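Local coordinates for protein LBCATS-a (Synthetic construct, PDB 5EY5) that probably serves as the alpha chain of a tryptophan synthase, cleaving indole-3-glycerol phosphate to indole and glyceraldehyde 3-phosphate, at residues A[165-170]-A[202-207]; A[23-26]-A[32-35]; A[109-114]-A[136-141]; A[77-82]-A[115-120]; A[2-7]-A[45-50]. All blocks are in the same frame, centred on the assembly; numbering follows the deposited sequence.

In the fold
Followed from the N terminus, the chain first closes a loop at interaction 5, where helix 3-14 meets the approach to strand 48-51; interaction 2, a short-range contact of strand 18-24 with helix 30-42, falls wholly within that loop. The two touch through neighbouring barrel strands, Ile23 N lying 3.1 Å from Glu49 O. Interactions 4 and 3 come next and cross, their segments alternating along the chain. Both use helix 111-121, which interaction 4 ties to helix 78-91 and interaction 3 to helix 137-146. Interaction 4 also packs on interaction 2 through Val81 and Ala25. Last, interaction 1 joins helix 160-169 to the loop before strand 208-211, touching none of the others.

Interaction 1: A[165-170]-A[202-207]; sequences MIAKHA and KHTDLP
His203 and Thr204 bring the loop 202-207 up to Ala167, and Leu206 carries the contact on to Ala170, at the end of segment 165-170. His203 takes part mainly with its backbone, the carbonyl O lying 4.3 Å from Ala167 CB. Its imidazole leads away from 165-170 and rests instead on Asp160, Ile163 and Lys164, earlier in the same helix. Thr204 sits closer. Thr204 CB is 3.7 Å from Ala167 CB, and its methyl CG2 lies alongside at 4.1 Å from that same Ala167 CB, so a single small methyl on the helix is met by two carbons of the threonine. Because OG1 stands opposite the backbone N (chi1 176°), the hydroxyl is left to turn back on its own loop. There Thr204 OG1 accepts from Leu206 N at 3.0 Å, almost straight at 171°, and closes an ST turn. The same OG1 is also hydrogen-bonded to a water that donates to Ala167 O at 2.8 Å, a bridge that links loop and helix where no direct polar bond does. Leu206 then reaches toward segment 165-170: Leu206 CD1 comes to 3.6 Å from Ala170 CB and lies close beside Ala170 O as well. Pro207 follows, its backbone already bonded to Val174 of the neighbouring strand, while Ile166 packs inward on Phe152 and Val154. The arrangement is that of the outer wall of a TIM barrel, in which the helix after strand 149-154 meets the loop leading into strand 208-211.

Interaction 2: A[23-26]-A[32-35]; sequences ITAG and TTLE
Ala25 and Thr33 are the closest backbone positions, 5.9 Å from Ala25 CA to Thr33 CA, at the point where strand 18-24 gives way to a loop that includes Gly26, with a positive phi of 87°. Thr33 is the one helix residue through which the contact is made, and its two branches divide the work. The hydroxyl is the polar branch: Thr33 OG1 accepts from Gly26 N at 2.8 Å, with an angle of 155° at the hydrogen. Thr33 OG1 donates to a water at 3.0 Å, which donates in turn to Thr24 O at 2.8 Å, so that the hydroxyl and the water together satisfy two backbone polar groups at the end of the strand. Asp29 O, four residues earlier, is a second acceptor near the hydroxyl, so the one proton is probably shared between it and the water. The methyl is the apolar branch. With CG2 opposite the backbone N and OG1 beside it (chi1 -54°), Thr33 CG2 comes 3.8 Å from Ile23 CD1 and 4.0 Å from Ala25 CA. Ile23 and Thr33 run past one another in opposite directions, and Ile23 continues the apolar layer onto Leu50, Ile236 and Ile240. Thr24, by contrast, turns its side chain away from the helix; it ends about 8 Å from the bound sn-glycerol-3-phosphate. Gly26 O is held by Ser74 OG. This is the turn of a beta-alpha-beta unit, strand 18-24 to helix 30-42 to strand 48-51, at the C-terminal rim of a TIM barrel.

Interaction 3: A[109-114]-A[136-141]; sequences YGIERF and AADLAA
Ile111 meets Asp138 and Leu139 with two different branches, and joins the first turns of two outer helices of the TIM barrel, 111-121 and 137-146. Its CG2 methyl bears on the helix backbone, 3.8 Å from Leu139 CA, while the longer arm brings Ile111 CD1 to 3.8 Å from Asp138 CB. The isoleucine and aspartate side chains cross at about a right angle, and the nearest approach is to the aliphatic CB of Asp138, not the carboxylate. Leu139 starts out along the helix surface, and its end then draws nearer: CG stands opposite the backbone N (chi1 -177°), which leaves CD1 4.1 Å from Ile111 CG2. Leu139 continues inward onto Leu126, Val128 and Val115, so the contact grades from an exposed flank at Asp138 to a buried one. Phe114, one turn on from Ile111, leans toward the same side and packs on Leu126 and Ile106. At the start of the helix, Gly110 takes the N-cap position with a positive phi of 117°, the joint between helices 103-109 and 111-121. Arg113 spans this joint with a fully extended chain. Its guanidinium lies over one face of the Tyr109 ring, with NH1 above the centre. Arg113 NH1 also donates to Tyr109 O at 2.8 Å, with that oxygen near the guanidinium plane.

Interaction 4: A[77-82]-A[115-120]; sequences TLDKVF and VKECAE
Phe82 and Glu117 form the tight part of this contact, the ring of one helix lying under the aliphatic stem of the glutamate of the other. Glu117 CG sits above the ring centre in a CH-pi contact, and Glu117 CB lies 3.9 Å from Phe82 CZ. A bend in the glutamate chain (chi2 82°) then swings the carboxylate back along the ring toward its root, bringing OE1 to 4.0 Å from Phe82 CB; ring and carboxylate planes stand 68° apart. Cys118 approaches from another direction, at the ring edge and nearly in its plane, with SG 4.0 Å from Phe82 CE1, a sulfur-aromatic contact. Replacing Phe82 by an alanine would probably leave Glu117 CG and Cys118 SG without the ring they rest against and open a gap between the helices. The other side is loose and polar. Asp79 OD1 and Glu117 OE1 come within 4.4 Å, like charges whose mutual nearness may raise their affinity for protons. Each has its own mate: Asp79 bonds to Tyr109 OH, and Glu117 has a long, weak ion pair with Arg86. Nearby, Thr77 caps its helix, OG1 accepting from Lys80 N at 3.2 Å. The short helical segments 78-82 and 115-120 run nearly parallel, 19° apart, with axes 11.2 Å from each other. They are two outer helices of the barrel: Phe82 turns its ring onto Phe99 of strand 97-100 and meets Phe114, while Val115 packs on helix 137-146 and Val81 on Ala25, beyond strand 18-24.

Interaction 5: A[2-7]-A[45-50]; sequences NRIAEA and ADIIEL. With G3P (sn-glycerol-3-phosphate), chain E.
Ile4 and Ala7, one helical turn apart, lay their apolar side chains against Ile47. Ile4 CG2 is 4.2 Å from Ile47 CD1, and Ala7 CB is 4.5 Å from Ile47 CG1, ordinary apolar contacts, which Val98 extends by touching both isoleucines. Ala7 CB also lies 4.3 Å from Asp46 O, at the foot of the strand. Helix 3-14 in this way lies across the N-terminal end of the TIM barrel, as in the tryptophan synthase alpha family. Among polar bonds, Asn2 caps this helix: OD1 accepts from Ile4 N at 2.8 Å, in the carbonyl plane and on a lone pair, while ND2 bonds to Gly147 O and Asp124 O. Asp46 forms a salt bridge with Arg261. The ligand contact belongs to Glu49, two residues beyond Ile47. CG stands beside the backbone N (chi1 -69°) and the chain runs on extended, which carries Glu49 OE2 to 2.5 Å from sn-glycerol-3-phosphate O1, its hydrogen-bond donor. With an alanine here, O1 would probably be left without its carboxylate mate and that end of the ligand freer to turn. Tyr175 OH and the backbone N atoms of Gly184, Gly213, Gly233 and Ser234 also bond the ligand.

Interaction 1: A[165-170]-A[202-207]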
# COMPACT_ATOMS: atom_id res chain seq x y z
N MET A 165 1.91 -44.03 27.18
CA MET A 165 3.15 -43.27 27.27
C MET A 165 3.09 -42.23 28.39
O MET A 165 4.06 -42.04 29.12
CB MET A 165 3.43 -42.64 25.91
CG MET A 165 4.81 -42.08 25.73
SD MET A 165 4.81 -40.43 26.42
CE MET A 165 3.38 -39.74 25.59
N ILE A 166 1.94 -41.55 28.54
CA ILE A 166 1.80 -40.58 29.62
C ILE A 166 1.89 -41.28 30.97
O ILE A 166 2.72 -40.94 31.82
CB ILE A 166 0.48 -39.80 29.50
CG1 ILE A 166 0.57 -38.74 28.38
CG2 ILE A 166 0.15 -39.15 30.82
CD1 ILE A 166 -0.80 -38.30 27.82
N ALA A 167 1.03 -42.27 31.19
CA ALA A 167 1.01 -42.98 32.47
C ALA A 167 2.34 -43.65 32.79
O ALA A 167 2.60 -43.96 33.96
CB ALA A 167 -0.11 -44.03 32.47
N LYS A 168 3.20 -43.87 31.79
CA LYS A 168 4.50 -44.47 32.07
C LYS A 168 5.41 -43.51 32.82
O LYS A 168 6.27 -43.95 33.59
CB LYS A 168 5.16 -44.93 30.77
N HIS A 169 5.26 -42.21 32.60
CA HIS A 169 6.11 -41.23 33.25
C HIS A 169 5.41 -40.51 34.39
O HIS A 169 6.06 -39.76 35.12
CB HIS A 169 6.61 -40.20 32.23
N ALA A 170 4.12 -40.74 34.58
CA ALA A 170 3.36 -40.01 35.58
C ALA A 170 3.65 -40.53 36.99
O ALA A 170 3.95 -41.71 37.20
CB ALA A 170 1.86 -40.12 35.30
N LYS A 202 -7.28 -46.48 33.27
CA LYS A 202 -6.56 -47.66 33.74
C LYS A 202 -5.78 -48.47 32.66
O LYS A 202 -6.20 -49.53 32.26
CB LYS A 202 -7.48 -48.48 34.59
CG LYS A 202 -8.04 -47.69 35.77
CD LYS A 202 -9.03 -46.63 35.36
N HIS A 203 -4.68 -47.90 32.19
CA HIS A 203 -3.40 -48.50 31.90
C HIS A 203 -2.49 -48.08 33.04
O HIS A 203 -1.29 -48.16 32.95
CB HIS A 203 -2.71 -47.92 30.67
CG HIS A 203 -3.57 -47.79 29.47
ND1 HIS A 203 -3.06 -47.88 28.20
CD2 HIS A 203 -4.89 -47.54 29.34
CE1 HIS A 203 -4.04 -47.71 27.33
NE2 HIS A 203 -5.16 -47.52 28.00
N THR A 204 -3.07 -47.56 34.10
CA THR A 204 -2.23 -47.22 35.23
C THR A 204 -3.02 -47.51 36.49
O THR A 204 -4.26 -47.55 36.47
CB THR A 204 -1.84 -45.75 35.22
OG1 THR A 204 -1.09 -45.43 36.40
CG2 THR A 204 -3.10 -44.90 35.19
N ASP A 205 -2.32 -47.69 37.60
CA ASP A 205 -2.97 -47.77 38.90
C ASP A 205 -2.84 -46.49 39.70
O ASP A 205 -3.24 -46.45 40.87
CB ASP A 205 -2.44 -48.95 39.69
CG ASP A 205 -2.90 -50.26 39.11
OD1 ASP A 205 -2.11 -51.23 39.10
OD2 ASP A 205 -4.06 -50.30 38.63
N LEU A 206 -2.31 -45.43 39.10
CA LEU A 206 -2.23 -44.16 39.80
C LEU A 206 -3.63 -43.64 40.09
O LEU A 206 -4.58 -43.94 39.37
CB LEU A 206 -1.46 -43.13 38.96
CG LEU A 206 0.06 -43.25 38.84
CD1 LEU A 206 0.63 -42.12 37.99
CD2 LEU A 206 0.72 -43.26 40.21
N PRO A 207 -3.79 -42.83 41.14
CA PRO A 207 -5.08 -42.16 41.34
C PRO A 207 -5.35 -41.24 40.16
O PRO A 207 -4.44 -40.67 39.56
CB PRO A 207 -4.88 -41.36 42.63
CG PRO A 207 -3.64 -41.93 43.27
CD PRO A 207 -2.80 -42.46 42.16
O HOH W 1 1.35 -45.37 36.01

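Interaction 2: A[23-26]-A[32-35]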
# COMPACT_ATOMS: atom_id res chain seq x y z
N ILE A 23 -5.62 -22.42 43.42
CA ILE A 23 -5.59 -20.96 43.39
C ILE A 23 -4.29 -20.49 42.77
O ILE A 23 -3.27 -21.19 42.80
CB ILE A 23 -5.76 -20.31 44.78
CG1 ILE A 23 -4.65 -20.80 45.72
CG2 ILE A 23 -7.16 -20.54 45.32
CD1 ILE A 23 -4.65 -20.09 47.06
N THR A 24 -4.32 -19.28 42.21
CA THR A 24 -3.10 -18.65 41.71
C THR A 24 -2.34 -18.03 42.88
O THR A 24 -2.89 -17.24 43.64
CB THR A 24 -3.44 -17.57 40.68
OG1 THR A 24 -4.02 -18.18 39.52
CG2 THR A 24 -2.18 -16.78 40.27
N ALA A 25 -1.06 -18.36 43.00
CA ALA A 25 -0.26 -17.78 44.07
C ALA A 25 0.01 -16.30 43.81
O ALA A 25 0.42 -15.92 42.70
CB ALA A 25 1.07 -18.53 44.23
N GLY A 26 -0.20 -15.47 44.84
CA GLY A 26 0.01 -14.04 44.72
C GLY A 26 -1.19 -13.26 44.21
O GLY A 26 -1.06 -12.07 43.93
N THR A 32 -2.34 -12.96 51.18
CA THR A 32 -3.71 -13.45 51.05
C THR A 32 -3.73 -14.90 50.57
O THR A 32 -4.61 -15.67 50.96
CB THR A 32 -4.50 -12.55 50.10
OG1 THR A 32 -4.47 -11.21 50.61
CG2 THR A 32 -5.95 -13.01 49.99
N THR A 33 -2.76 -15.28 49.72
CA THR A 33 -2.63 -16.68 49.33
C THR A 33 -2.42 -17.57 50.54
O THR A 33 -3.09 -18.60 50.70
CB THR A 33 -1.45 -16.85 48.36
OG1 THR A 33 -1.58 -15.96 47.24
CG2 THR A 33 -1.39 -18.28 47.87
N LEU A 34 -1.44 -17.23 51.37
CA LEU A 34 -1.20 -17.93 52.62
C LEU A 34 -2.49 -18.09 53.41
O LEU A 34 -2.87 -19.21 53.79
CB LEU A 34 -0.16 -17.16 53.44
CG LEU A 34 0.43 -17.92 54.63
CD1 LEU A 34 0.88 -19.29 54.15
CD2 LEU A 34 1.59 -17.13 55.19
N GLU A 35 -3.16 -16.98 53.72
CA GLU A 35 -4.46 -17.05 54.39
C GLU A 35 -5.41 -18.01 53.66
O GLU A 35 -6.10 -18.80 54.30
CB GLU A 35 -5.09 -15.66 54.48
CG GLU A 35 -4.60 -14.82 55.64
CD GLU A 35 -5.65 -13.80 56.09
OE1 GLU A 35 -5.71 -12.70 55.49
OE2 GLU A 35 -6.41 -14.10 57.05
O HOH W 2 -4.27 -16.50 45.98

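Interaction 3: A[109-114]-A[136-141]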
# COMPACT_ATOMS: atom_id res chain seq x y z
N TYR A 109 14.79 -20.65 35.67
CA TYR A 109 15.17 -20.88 37.07
C TYR A 109 16.33 -21.86 37.14
O TYR A 109 17.29 -21.65 37.88
CB TYR A 109 13.99 -21.42 37.89
CG TYR A 109 14.23 -21.35 39.40
CD1 TYR A 109 13.76 -20.27 40.15
CD2 TYR A 109 14.92 -22.36 40.07
CE1 TYR A 109 13.96 -20.19 41.53
CE2 TYR A 109 15.12 -22.30 41.45
CZ TYR A 109 14.64 -21.21 42.18
OH TYR A 109 14.86 -21.11 43.54
N GLY A 110 16.26 -22.92 36.33
CA GLY A 110 17.26 -23.97 36.34
C GLY A 110 16.53 -25.23 36.76
O GLY A 110 15.98 -25.27 37.86
N ILE A 111 16.50 -26.24 35.89
CA ILE A 111 15.59 -27.37 36.10
C ILE A 111 15.92 -28.09 37.41
O ILE A 111 15.06 -28.25 38.29
CB ILE A 111 15.67 -28.34 34.91
CG1 ILE A 111 15.07 -27.70 33.65
CG2 ILE A 111 14.96 -29.63 35.23
CD1 ILE A 111 15.23 -28.55 32.41
N GLU A 112 17.16 -28.54 37.54
CA GLU A 112 17.55 -29.26 38.75
C GLU A 112 17.50 -28.34 39.96
O GLU A 112 17.06 -28.74 41.05
CB GLU A 112 18.94 -29.88 38.58
CG GLU A 112 19.97 -28.92 37.98
CD GLU A 112 20.90 -28.33 39.03
OE1 GLU A 112 21.71 -27.45 38.68
OE2 GLU A 112 20.82 -28.76 40.20
N ARG A 113 17.92 -27.09 39.79
CA ARG A 113 17.85 -26.14 40.89
C ARG A 113 16.41 -25.93 41.34
O ARG A 113 16.15 -25.68 42.52
CB ARG A 113 18.49 -24.82 40.46
CG ARG A 113 18.26 -23.68 41.41
CD ARG A 113 18.95 -22.42 40.91
NE ARG A 113 18.63 -21.30 41.78
CZ ARG A 113 17.98 -20.21 41.40
NH1 ARG A 113 17.57 -20.08 40.14
NH2 ARG A 113 17.73 -19.25 42.28
N PHE A 114 15.46 -26.03 40.41
CA PHE A 114 14.06 -25.81 40.74
C PHE A 114 13.48 -26.99 41.51
O PHE A 114 12.80 -26.81 42.52
CB PHE A 114 13.25 -25.55 39.46
CG PHE A 114 11.77 -25.57 39.69
CD1 PHE A 114 11.13 -24.49 40.25
CD2 PHE A 114 11.03 -26.69 39.38
CE1 PHE A 114 9.77 -24.51 40.46
CE2 PHE A 114 9.67 -26.71 39.61
CZ PHE A 114 9.04 -25.63 40.14
N ALA A 136 9.84 -33.91 28.52
CA ALA A 136 9.96 -33.84 29.97
C ALA A 136 11.11 -34.69 30.53
O ALA A 136 11.21 -34.84 31.75
CB ALA A 136 8.64 -34.27 30.63
N ALA A 137 11.98 -35.22 29.68
CA ALA A 137 13.02 -36.12 30.18
C ALA A 137 13.86 -35.46 31.28
O ALA A 137 14.15 -36.09 32.31
CB ALA A 137 13.91 -36.58 29.02
N ASP A 138 14.28 -34.20 31.08
CA ASP A 138 15.14 -33.54 32.05
C ASP A 138 14.42 -33.30 33.38
O ASP A 138 14.93 -33.63 34.45
CB ASP A 138 15.67 -32.22 31.49
CG ASP A 138 16.73 -32.40 30.40
OD1 ASP A 138 16.99 -31.42 29.66
OD2 ASP A 138 17.29 -33.51 30.28
N LEU A 139 13.24 -32.68 33.32
CA LEU A 139 12.49 -32.41 34.55
C LEU A 139 12.14 -33.71 35.27
O LEU A 139 12.20 -33.78 36.51
CB LEU A 139 11.22 -31.61 34.23
CG LEU A 139 10.35 -31.20 35.44
CD1 LEU A 139 11.13 -30.35 36.42
CD2 LEU A 139 9.08 -30.46 35.02
N ALA A 140 11.79 -34.76 34.52
CA ALA A 140 11.37 -36.02 35.13
C ALA A 140 12.51 -36.69 35.89
O ALA A 140 12.28 -37.30 36.94
CB ALA A 140 10.83 -36.96 34.05
N ALA A 141 13.74 -36.60 35.38
CA ALA A 141 14.85 -37.23 36.09
C ALA A 141 15.20 -36.46 37.37
O ALA A 141 15.51 -37.06 38.40
CB ALA A 141 16.06 -37.35 35.17

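Interaction 4: A[77-82]-A[115-120]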
# COMPACT_ATOMS: atom_id res chain seq x y z
N THR A 77 7.00 -13.95 42.33
CA THR A 77 8.07 -14.69 41.67
C THR A 77 8.12 -16.10 42.24
O THR A 77 7.52 -16.39 43.28
CB THR A 77 9.44 -14.03 41.87
OG1 THR A 77 9.77 -14.05 43.27
CG2 THR A 77 9.45 -12.58 41.36
N LEU A 78 8.84 -16.98 41.54
CA LEU A 78 9.03 -18.34 42.04
C LEU A 78 9.62 -18.31 43.44
O LEU A 78 9.10 -18.94 44.37
CB LEU A 78 9.93 -19.13 41.10
CG LEU A 78 9.23 -20.03 40.10
CD1 LEU A 78 10.25 -20.81 39.29
CD2 LEU A 78 8.28 -20.96 40.85
N ASP A 79 10.71 -17.57 43.62
CA ASP A 79 11.35 -17.48 44.93
C ASP A 79 10.38 -17.04 46.02
O ASP A 79 10.49 -17.50 47.16
CB ASP A 79 12.54 -16.51 44.87
CG ASP A 79 13.77 -17.13 44.24
OD1 ASP A 79 14.06 -18.31 44.52
OD2 ASP A 79 14.46 -16.43 43.46
N LYS A 80 9.42 -16.17 45.69
CA LYS A 80 8.48 -15.68 46.69
C LYS A 80 7.43 -16.73 47.05
O LYS A 80 6.99 -16.82 48.20
CB LYS A 80 7.81 -14.39 46.20
CG LYS A 80 8.68 -13.15 46.33
CD LYS A 80 8.08 -11.95 45.60
CE LYS A 80 9.01 -10.76 45.62
NZ LYS A 80 8.54 -9.67 44.70
N VAL A 81 7.00 -17.53 46.08
CA VAL A 81 6.05 -18.60 46.41
C VAL A 81 6.75 -19.68 47.23
O VAL A 81 6.17 -20.23 48.18
CB VAL A 81 5.40 -19.15 45.12
CG1 VAL A 81 4.20 -20.07 45.46
CG2 VAL A 81 4.94 -17.98 44.24
N PHE A 82 8.02 -19.97 46.91
CA PHE A 82 8.82 -20.88 47.74
C PHE A 82 8.88 -20.41 49.19
O PHE A 82 8.72 -21.21 50.12
CB PHE A 82 10.23 -20.99 47.16
CG PHE A 82 10.34 -21.94 46.00
CD1 PHE A 82 9.70 -23.16 46.01
CD2 PHE A 82 11.11 -21.60 44.89
CE1 PHE A 82 9.82 -24.03 44.94
CE2 PHE A 82 11.23 -22.47 43.82
CZ PHE A 82 10.58 -23.68 43.84
N VAL A 115 13.74 -28.20 41.03
CA VAL A 115 13.27 -29.39 41.74
C VAL A 115 13.95 -29.50 43.10
O VAL A 115 13.32 -29.93 44.08
CB VAL A 115 13.51 -30.65 40.88
CG1 VAL A 115 12.87 -31.86 41.52
CG2 VAL A 115 12.96 -30.44 39.48
N LYS A 116 15.23 -29.14 43.19
CA LYS A 116 15.90 -29.16 44.49
C LYS A 116 15.22 -28.19 45.46
O LYS A 116 14.97 -28.53 46.62
CB LYS A 116 17.38 -28.82 44.34
CG LYS A 116 18.19 -28.98 45.62
CD LYS A 116 19.59 -28.38 45.49
CE LYS A 116 20.37 -28.51 46.80
NZ LYS A 116 21.69 -27.81 46.76
N GLU A 117 14.91 -26.97 45.00
CA GLU A 117 14.21 -26.03 45.86
C GLU A 117 12.80 -26.52 46.19
O GLU A 117 12.30 -26.25 47.29
CB GLU A 117 14.15 -24.65 45.20
CG GLU A 117 13.34 -23.63 45.97
CD GLU A 117 14.13 -22.99 47.11
OE1 GLU A 117 14.13 -21.75 47.20
OE2 GLU A 117 14.76 -23.73 47.90
N CYS A 118 12.16 -27.24 45.27
CA CYS A 118 10.87 -27.85 45.59
C CYS A 118 10.99 -28.77 46.79
O CYS A 118 10.20 -28.69 47.74
CB CYS A 118 10.31 -28.62 44.40
SG CYS A 118 9.52 -27.59 43.17
N ALA A 119 11.99 -29.66 46.77
CA ALA A 119 12.13 -30.64 47.84
C ALA A 119 12.49 -29.98 49.15
O ALA A 119 12.06 -30.43 50.21
CB ALA A 119 13.18 -31.69 47.46
N GLU A 120 13.27 -28.90 49.11
CA GLU A 120 13.68 -28.28 50.37
C GLU A 120 12.57 -27.41 50.95
O GLU A 120 12.41 -27.33 52.17
CB GLU A 120 14.96 -27.47 50.16
CG GLU A 120 16.08 -28.25 49.50
CD GLU A 120 17.41 -27.56 49.59
OE1 GLU A 120 18.31 -28.07 50.30
OE2 GLU A 120 17.57 -26.49 48.97

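Interaction 5: A[2-7]-A[45-50]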
# COMPACT_ATOMS: atom_id res chain seq x y z
N ASN A 2 5.87 -39.85 49.21
CA ASN A 2 5.36 -38.53 48.86
C ASN A 2 4.06 -38.23 49.60
O ASN A 2 3.22 -39.12 49.79
CB ASN A 2 5.15 -38.44 47.34
CG ASN A 2 5.00 -37.00 46.83
OD1 ASN A 2 3.94 -36.39 46.95
ND2 ASN A 2 6.08 -36.46 46.24
N ARG A 3 3.92 -36.98 50.06
CA ARG A 3 2.68 -36.54 50.69
C ARG A 3 1.47 -36.80 49.80
O ARG A 3 0.36 -37.05 50.30
CB ARG A 3 2.74 -35.05 51.03
CG ARG A 3 3.65 -34.72 52.20
CD ARG A 3 3.52 -33.25 52.58
NE ARG A 3 4.46 -32.87 53.64
CZ ARG A 3 5.63 -32.26 53.43
NH1 ARG A 3 6.01 -31.95 52.20
NH2 ARG A 3 6.41 -31.96 54.46
N ILE A 4 1.63 -36.69 48.48
CA ILE A 4 0.49 -36.95 47.60
C ILE A 4 0.04 -38.39 47.73
O ILE A 4 -1.15 -38.68 47.90
CB ILE A 4 0.85 -36.60 46.14
CG1 ILE A 4 1.07 -35.09 45.99
CG2 ILE A 4 -0.26 -37.07 45.22
CD1 ILE A 4 1.64 -34.70 44.63
N ALA A 5 0.99 -39.32 47.66
CA ALA A 5 0.66 -40.73 47.83
C ALA A 5 0.02 -40.98 49.19
O ALA A 5 -0.98 -41.70 49.29
CB ALA A 5 1.91 -41.59 47.65
N GLU A 6 0.58 -40.40 50.26
CA GLU A 6 0.02 -40.59 51.59
C GLU A 6 -1.42 -40.10 51.66
O GLU A 6 -2.29 -40.78 52.21
CB GLU A 6 0.87 -39.88 52.65
CG GLU A 6 2.33 -40.25 52.61
CD GLU A 6 3.13 -39.62 53.74
OE1 GLU A 6 2.72 -38.54 54.24
OE2 GLU A 6 4.16 -40.20 54.13
N ALA A 7 -1.69 -38.93 51.09
CA ALA A 7 -3.05 -38.40 51.08
C ALA A 7 -4.03 -39.34 50.38
O ALA A 7 -5.13 -39.59 50.88
CB ALA A 7 -3.06 -37.03 50.42
N ALA A 45 -9.77 -29.40 52.07
CA ALA A 45 -8.97 -29.69 50.90
C ALA A 45 -7.93 -30.76 51.22
O ALA A 45 -7.33 -30.77 52.30
CB ALA A 45 -8.28 -28.43 50.39
N ASP A 46 -7.74 -31.68 50.28
CA ASP A 46 -6.82 -32.79 50.50
C ASP A 46 -5.47 -32.55 49.88
O ASP A 46 -4.45 -33.01 50.40
CB ASP A 46 -7.40 -34.08 49.94
CG ASP A 46 -8.69 -34.47 50.61
OD1 ASP A 46 -8.63 -35.00 51.73
OD2 ASP A 46 -9.77 -34.25 50.01
N ILE A 47 -5.46 -31.85 48.75
CA ILE A 47 -4.25 -31.44 48.05
C ILE A 47 -4.54 -30.04 47.55
O ILE A 47 -5.67 -29.74 47.17
CB ILE A 47 -3.91 -32.37 46.87
CG1 ILE A 47 -3.71 -33.81 47.35
CG2 ILE A 47 -2.70 -31.81 46.10
CD1 ILE A 47 -3.73 -34.86 46.23
N ILE A 48 -3.53 -29.19 47.57
CA ILE A 48 -3.68 -27.81 47.13
C ILE A 48 -2.77 -27.59 45.94
O ILE A 48 -1.55 -27.85 46.03
CB ILE A 48 -3.39 -26.81 48.25
CG1 ILE A 48 -4.50 -26.87 49.29
CG2 ILE A 48 -3.22 -25.41 47.65
CD1 ILE A 48 -4.16 -26.20 50.58
N GLU A 49 -3.35 -27.15 44.83
CA GLU A 49 -2.60 -26.68 43.68
C GLU A 49 -2.39 -25.18 43.79
O GLU A 49 -3.35 -24.42 44.00
CB GLU A 49 -3.33 -27.01 42.38
CG GLU A 49 -3.39 -28.49 42.04
CD GLU A 49 -4.17 -28.77 40.76
OE1 GLU A 49 -4.46 -29.96 40.50
OE2 GLU A 49 -4.47 -27.82 40.01
N LEU A 50 -1.14 -24.76 43.67
CA LEU A 50 -0.77 -23.35 43.62
C LEU A 50 -0.28 -23.03 42.22
O LEU A 50 0.70 -23.62 41.75
CB LEU A 50 0.31 -23.02 44.66
CG LEU A 50 -0.18 -23.00 46.11
CD1 LEU A 50 0.99 -22.80 47.09
CD2 LEU A 50 -1.23 -21.93 46.29
O1 G3P E . -5.93 -27.41 37.97
C1 G3P E . -6.17 -26.42 37.01
C2 G3P E . -7.48 -25.69 37.30
O2 G3P E . -7.45 -24.50 36.57
C3 G3P E . -8.71 -26.56 36.94
O1P G3P E . -9.41 -26.06 35.82
O4P G3P E . -10.08 -23.65 36.35
O2P G3P E . -11.59 -24.97 34.84
O3P G3P E . -11.51 -25.52 37.22
P G3P E . -10.67 -25.02 36.06